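Local coordinates for protein putative glutaryl-CoA dehydrogenase (Thermus thermophilus, PDB 2EBA) that belongs to the acyl-CoA dehydrogenase family of flavoproteins and binds flavin-adenine dinucleotide, at residues N158-W163 with E214-E219. Residues are numbered along the deposited sequence; the frame is centred on the assembly and turned at random.
With FAD (flavin-adenine dinucleotide), chain I.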
ATOM      1  N   ASN A 158      32.753  13.554  28.383  1.00 28.85           N
ATOM      2  CA  ASN A 158      33.431  13.356  27.101  1.00 28.32           C
ATOM      3  C   ASN A 158      32.524  12.553  26.175  1.00 27.60           C
ATOM      4  O   ASN A 158      32.102  11.450  26.509  1.00 27.67           O
ATOM      5  CB  ASN A 158      34.751  12.591  27.278  1.00 29.00           C
ATOM      6  CG  ASN A 158      35.893  13.475  27.757  1.00 28.98           C
ATOM      7  OD1 ASN A 158      36.386  14.330  27.018  1.00 29.94           O
ATOM      8  ND2 ASN A 158      36.318  13.268  28.997  1.00 28.43           N
ATOM      9  N   GLY A 159      32.232  13.110  25.006  1.00 26.58           N
ATOM     10  CA  GLY A 159      31.392  12.416  24.053  1.00 25.33           C
ATOM     11  C   GLY A 159      30.946  13.320  22.931  1.00 24.78           C
ATOM     12  O   GLY A 159      31.343  14.480  22.852  1.00 25.63           O
ATOM     13  N   THR A 160      30.109  12.793  22.057  1.00 24.12           N
ATOM     14  CA  THR A 160      29.606  13.571  20.942  1.00 24.11           C
ATOM     15  C   THR A 160      28.108  13.327  20.725  1.00 23.53           C
ATOM     16  O   THR A 160      27.602  12.235  20.972  1.00 23.17           O
ATOM     17  CB  THR A 160      30.374  13.224  19.651  1.00 24.11           C
ATOM     18  OG1 THR A 160      31.701  13.753  19.737  1.00 25.62           O
ATOM     19  CG2 THR A 160      29.674  13.798  18.437  1.00 24.56           C
ATOM     20  N   LYS A 161      27.403  14.362  20.279  1.00 22.87           N
ATOM     21  CA  LYS A 161      25.979  14.257  20.008  1.00 21.84           C
ATOM     22  C   LYS A 161      25.741  14.749  18.589  1.00 20.44           C
ATOM     23  O   LYS A 161      26.338  15.735  18.148  1.00 21.17           O
ATOM     24  CB  LYS A 161      25.177  15.096  21.017  1.00 22.13           C
ATOM     25  CG  LYS A 161      25.336  14.643  22.466  1.00 21.93           C
ATOM     26  CD  LYS A 161      24.894  13.188  22.660  1.00 23.79           C
ATOM     27  CE  LYS A 161      24.986  12.764  24.129  1.00 24.44           C
ATOM     28  NZ  LYS A 161      24.662  11.321  24.369  1.00 24.40           N
ATOM     29  N   MET A 162      24.883  14.046  17.857  1.00 18.63           N
ATOM     30  CA  MET A 162      24.610  14.396  16.465  1.00 16.13           C
ATOM     31  C   MET A 162      23.153  14.788  16.277  1.00 15.93           C
ATOM     32  O   MET A 162      22.256  14.251  16.929  1.00 16.50           O
ATOM     33  CB  MET A 162      24.937  13.240  15.520  1.00 12.57           C
ATOM     34  CG  MET A 162      26.033  13.535  14.488  1.00 12.02           C
ATOM     35  SD  MET A 162      26.043  15.228  13.876  1.00  6.98           S
ATOM     36  CE  MET A 162      25.181  15.083  12.463  1.00  6.88           C
ATOM     37  N   TRP A 163      22.938  15.718  15.357  1.00 16.35           N
ATOM     38  CA  TRP A 163      21.609  16.193  15.020  1.00 17.35           C
ATOM     39  C   TRP A 163      20.881  16.810  16.209  1.00 17.57           C
ATOM     40  O   TRP A 163      19.742  16.493  16.432  1.00 15.50           O
ATOM     41  CB  TRP A 163      20.744  15.042  14.472  1.00 19.18           C
ATOM     42  CG  TRP A 163      21.372  14.189  13.386  1.00 19.91           C
ATOM     43  CD1 TRP A 163      21.724  12.875  13.480  1.00 19.43           C
ATOM     44  CD2 TRP A 163      21.746  14.609  12.068  1.00 19.34           C
ATOM     45  NE1 TRP A 163      22.300  12.450  12.306  1.00 19.62           N
ATOM     46  CE2 TRP A 163      22.328  13.496  11.424  1.00 19.02           C
ATOM     47  CE3 TRP A 163      21.649  15.816  11.372  1.00 20.58           C
ATOM     48  CZ2 TRP A 163      22.812  13.559  10.118  1.00 19.02           C
ATOM     49  CZ3 TRP A 163      22.133  15.878  10.070  1.00 19.14           C
ATOM     50  CH2 TRP A 163      22.707  14.754   9.460  1.00 19.05           C
ATOM     51  N   GLU A 214      26.051  19.683  15.924  1.00 22.22           N
ATOM     52  CA  GLU A 214      26.775  18.518  16.374  1.00 23.03           C
ATOM     53  C   GLU A 214      27.436  19.022  17.660  1.00 21.72           C
ATOM     54  O   GLU A 214      28.072  20.075  17.661  1.00 19.47           O
ATOM     55  CB  GLU A 214      27.826  18.119  15.350  1.00 24.49           C
ATOM     56  CG  GLU A 214      28.631  16.925  15.770  1.00 27.86           C
ATOM     57  CD  GLU A 214      29.865  16.748  14.924  1.00 30.57           C
ATOM     58  OE1 GLU A 214      30.759  17.627  14.971  1.00 30.10           O
ATOM     59  OE2 GLU A 214      29.936  15.726  14.208  1.00 34.23           O
ATOM     60  N   LEU A 215      27.257  18.299  18.759  1.00 21.10           N
ATOM     61  CA  LEU A 215      27.849  18.730  20.016  1.00 21.50           C
ATOM     62  C   LEU A 215      29.072  17.884  20.292  1.00 22.51           C
ATOM     63  O   LEU A 215      29.055  16.666  20.144  1.00 22.64           O
ATOM     64  CB  LEU A 215      26.846  18.600  21.179  1.00 19.00           C
ATOM     65  CG  LEU A 215      25.458  19.222  20.998  1.00 16.69           C
ATOM     66  CD1 LEU A 215      24.634  19.070  22.278  1.00 14.98           C
ATOM     67  CD2 LEU A 215      25.603  20.677  20.623  1.00 16.72           C
ATOM     68  N   VAL A 216      30.155  18.545  20.659  1.00 24.31           N
ATOM     69  CA  VAL A 216      31.380  17.844  20.974  1.00 25.67           C
ATOM     70  C   VAL A 216      31.771  18.292  22.370  1.00 25.44           C
ATOM     71  O   VAL A 216      31.984  19.479  22.612  1.00 25.67           O
ATOM     72  CB  VAL A 216      32.514  18.186  19.980  1.00 26.31           C
ATOM     73  CG1 VAL A 216      33.778  17.473  20.383  1.00 27.28           C
ATOM     74  CG2 VAL A 216      32.124  17.769  18.575  1.00 26.70           C
ATOM     75  N   LEU A 217      31.815  17.338  23.290  1.00 25.13           N
ATOM     76  CA  LEU A 217      32.203  17.612  24.657  1.00 25.01           C
ATOM     77  C   LEU A 217      33.574  16.997  24.888  1.00 25.17           C
ATOM     78  O   LEU A 217      33.744  15.782  24.853  1.00 24.52           O
ATOM     79  CB  LEU A 217      31.178  17.031  25.641  1.00 25.77           C
ATOM     80  CG  LEU A 217      29.833  17.766  25.674  1.00 24.68           C
ATOM     81  CD1 LEU A 217      28.947  17.220  24.573  1.00 22.71           C
ATOM     82  CD2 LEU A 217      29.171  17.601  27.040  1.00 23.65           C
ATOM     83  N   GLU A 218      34.552  17.861  25.115  1.00 26.75           N
ATOM     84  CA  GLU A 218      35.925  17.439  25.339  1.00 28.56           C
ATOM     85  C   GLU A 218      36.334  17.842  26.755  1.00 29.17           C
ATOM     86  O   GLU A 218      36.583  19.019  27.026  1.00 28.88           O
ATOM     87  CB  GLU A 218      36.821  18.125  24.307  1.00 30.69           C
ATOM     88  CG  GLU A 218      38.004  17.317  23.818  1.00 34.42           C
ATOM     89  CD  GLU A 218      38.728  18.007  22.661  1.00 36.27           C
ATOM     90  OE1 GLU A 218      39.098  19.195  22.805  1.00 37.15           O
ATOM     91  OE2 GLU A 218      38.927  17.360  21.608  1.00 36.94           O
ATOM     92  N   GLU A 219      36.383  16.860  27.656  1.00 29.48           N
ATOM     93  CA  GLU A 219      36.760  17.090  29.052  1.00 29.54           C
ATOM     94  C   GLU A 219      35.963  18.247  29.659  1.00 28.42           C
ATOM     95  O   GLU A 219      36.519  19.115  30.318  1.00 28.30           O
ATOM     96  CB  GLU A 219      38.255  17.402  29.135  1.00 30.24           C
ATOM     97  CG  GLU A 219      38.956  16.806  30.341  1.00 33.71           C
ATOM     98  CD  GLU A 219      39.000  15.283  30.316  1.00 34.91           C
ATOM     99  OE1 GLU A 219      39.240  14.702  29.237  1.00 34.93           O
ATOM    100  OE2 GLU A 219      38.813  14.665  31.386  1.00 36.77           O
TER
HETATM  101  PA  FAD I1001      19.578   4.846  12.833  1.00 19.11           P
HETATM  102  O1A FAD I1001      20.852   4.170  12.376  1.00 23.20           O
HETATM  103  O2A FAD I1001      19.157   4.797  14.281  1.00 22.17           O
HETATM  104  O5B FAD I1001      18.385   4.308  11.878  1.00 19.05           O
HETATM  105  C5B FAD I1001      18.457   4.143  10.560  1.00 21.29           C
HETATM  106  C4B FAD I1001      17.437   3.262   9.886  1.00 22.72           C
HETATM  107  O4B FAD I1001      17.309   1.890  10.679  1.00 20.09           O
HETATM  108  C3B FAD I1001      15.983   3.735  10.430  1.00 19.33           C
HETATM  109  O3B FAD I1001      15.074   3.274   9.437  1.00 18.44           O
HETATM  110  C2B FAD I1001      15.514   2.869  11.622  1.00 20.11           C
HETATM  111  O2B FAD I1001      14.168   2.584  11.583  1.00 19.31           O
HETATM  112  C1B FAD I1001      16.177   1.566  11.257  1.00 19.08           C
HETATM  113  N9A FAD I1001      16.426   0.845  12.578  1.00 16.95           N
HETATM  114  C8A FAD I1001      17.193   1.274  13.567  1.00 19.98           C
HETATM  115  N7A FAD I1001      17.159   0.307  14.544  1.00 20.81           N
HETATM  116  C5A FAD I1001      16.370  -0.721  14.126  1.00 18.20           C
HETATM  117  C6A FAD I1001      15.964  -1.976  14.690  1.00 17.32           C
HETATM  118  N6A FAD I1001      16.369  -2.361  15.912  1.00 16.52           N
HETATM  119  N1A FAD I1001      15.135  -2.799  13.966  1.00 15.54           N
HETATM  120  C2A FAD I1001      14.696  -2.442  12.722  1.00 15.17           C
HETATM  121  N3A FAD I1001      15.069  -1.246  12.161  1.00 15.74           N
HETATM  122  C4A FAD I1001      15.910  -0.381  12.841  1.00 19.13           C
HETATM  123  N1  FAD I1001      18.182  13.704  18.568  1.00 21.85           N
HETATM  124  C2  FAD I1001      18.230  14.242  19.833  1.00 21.03           C
HETATM  125  O2  FAD I1001      18.569  13.537  20.799  1.00 22.29           O
HETATM  126  N3  FAD I1001      17.910  15.557  20.033  1.00 20.70           N
HETATM  127  C4  FAD I1001      17.540  16.359  18.980  1.00 20.59           C
HETATM  128  O4  FAD I1001      17.266  17.558  19.182  1.00 19.19           O
HETATM  129  C4X FAD I1001      17.488  15.828  17.674  1.00 21.41           C
HETATM  130  N5  FAD I1001      17.142  16.615  16.595  1.00 22.71           N
HETATM  131  C5X FAD I1001      17.127  16.112  15.315  1.00 22.56           C
HETATM  132  C6  FAD I1001      16.803  16.961  14.225  1.00 21.81           C
HETATM  133  C7  FAD I1001      16.814  16.459  12.899  1.00 22.04           C
HETATM  134  C7M FAD I1001      16.475  17.428  11.786  1.00 21.64           C
HETATM  135  C8  FAD I1001      17.142  15.087  12.658  1.00 22.38           C
HETATM  136  C8M FAD I1001      17.181  14.470  11.275  1.00 20.99           C
HETATM  137  C9  FAD I1001      17.457  14.252  13.743  1.00 22.46           C
HETATM  138  C9A FAD I1001      17.464  14.734  15.095  1.00 22.83           C
HETATM  139  N10 FAD I1001      17.803  13.928  16.203  1.00 21.96           N
HETATM  140  C10 FAD I1001      17.823  14.459  17.472  1.00 21.05           C
HETATM  141  C1' FAD I1001      18.177  12.515  16.051  1.00 21.97           C
HETATM  142  C2' FAD I1001      17.055  11.610  15.634  1.00 21.02           C
HETATM  143  O2' FAD I1001      16.300  11.245  16.778  1.00 21.62           O
HETATM  144  C3' FAD I1001      17.676  10.441  14.927  1.00 21.36           C
HETATM  145  O3' FAD I1001      17.875  10.813  13.565  1.00 21.78           O
HETATM  146  C4' FAD I1001      16.836   9.171  14.960  1.00 20.83           C
HETATM  147  O4' FAD I1001      17.000   8.493  16.209  1.00 20.46           O
HETATM  148  C5' FAD I1001      17.253   8.228  13.848  1.00 21.23           C
HETATM  149  O5' FAD I1001      18.482   7.613  14.177  1.00 20.02           O
HETATM  150  P   FAD I1001      19.815   7.676  13.257  1.00 17.39           P
HETATM  151  O1P FAD I1001      19.793   8.860  12.341  1.00 15.23           O
HETATM  152  O2P FAD I1001      20.998   7.558  14.187  1.00 23.56           O
HETATM  153  O3P FAD I1001      19.654   6.380  12.329  1.00 20.32           O
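With CG beside its own backbone N (chi1 -80°), Asn158 swings its amide past the last pair with strand 212-217 to Glu219, whose side chain is bent about CB-CG, bringing OE1 near the amide. Asn158 OD1 accepts Glu219 N at 2.6 Å; the donor stands 47° above the carbonyl plane, so the bond is short but uses no lone-pair direction. The second link, Asn158 ND2 to Glu219 OE1 at 3.3 Å, is weak, and the amide and carboxylate planes lie 56° apart. Together they tie the side chain to the corner where the chain leaves strand 212-217.

Between the strands, Gly159–Leu217 and Lys161–Leu215 are hydrogen-bonded antiparallel pairs, each with two backbone bonds; Thr160–Val216 is the non-hydrogen-bonded pair between them. The axes approach to 4.7 Å and run antiparallel, as the alternating pairs require, within the beta-sheet middle domain of the acyl-CoA dehydrogenase fold. Lys161, Leu215 and Leu217 share one face, where Lys161 CB lies 3.9 Å from Leu215 CB; both leucines also pack on Ile175 of strand 172-178. NZ of the buried Lys161 runs on to a salt bridge with Glu133 and to the carbonyls of Trp176 and Leu131. Thr160 and Val216 point to the other face; Thr160 CG2 lies 3.4 Å from the backbone Leu215 O.

Toward the flavin, Met162 SD sits against Glu214 CG at 3.6 Å, while the Glu214 carboxylate forms a salt bridge with Arg199. Met162 CE lies over the centre of the Trp163 ring, 3.4 Å above its plane, and Trp163 CB reaches FAD C9A at 3.4 Å.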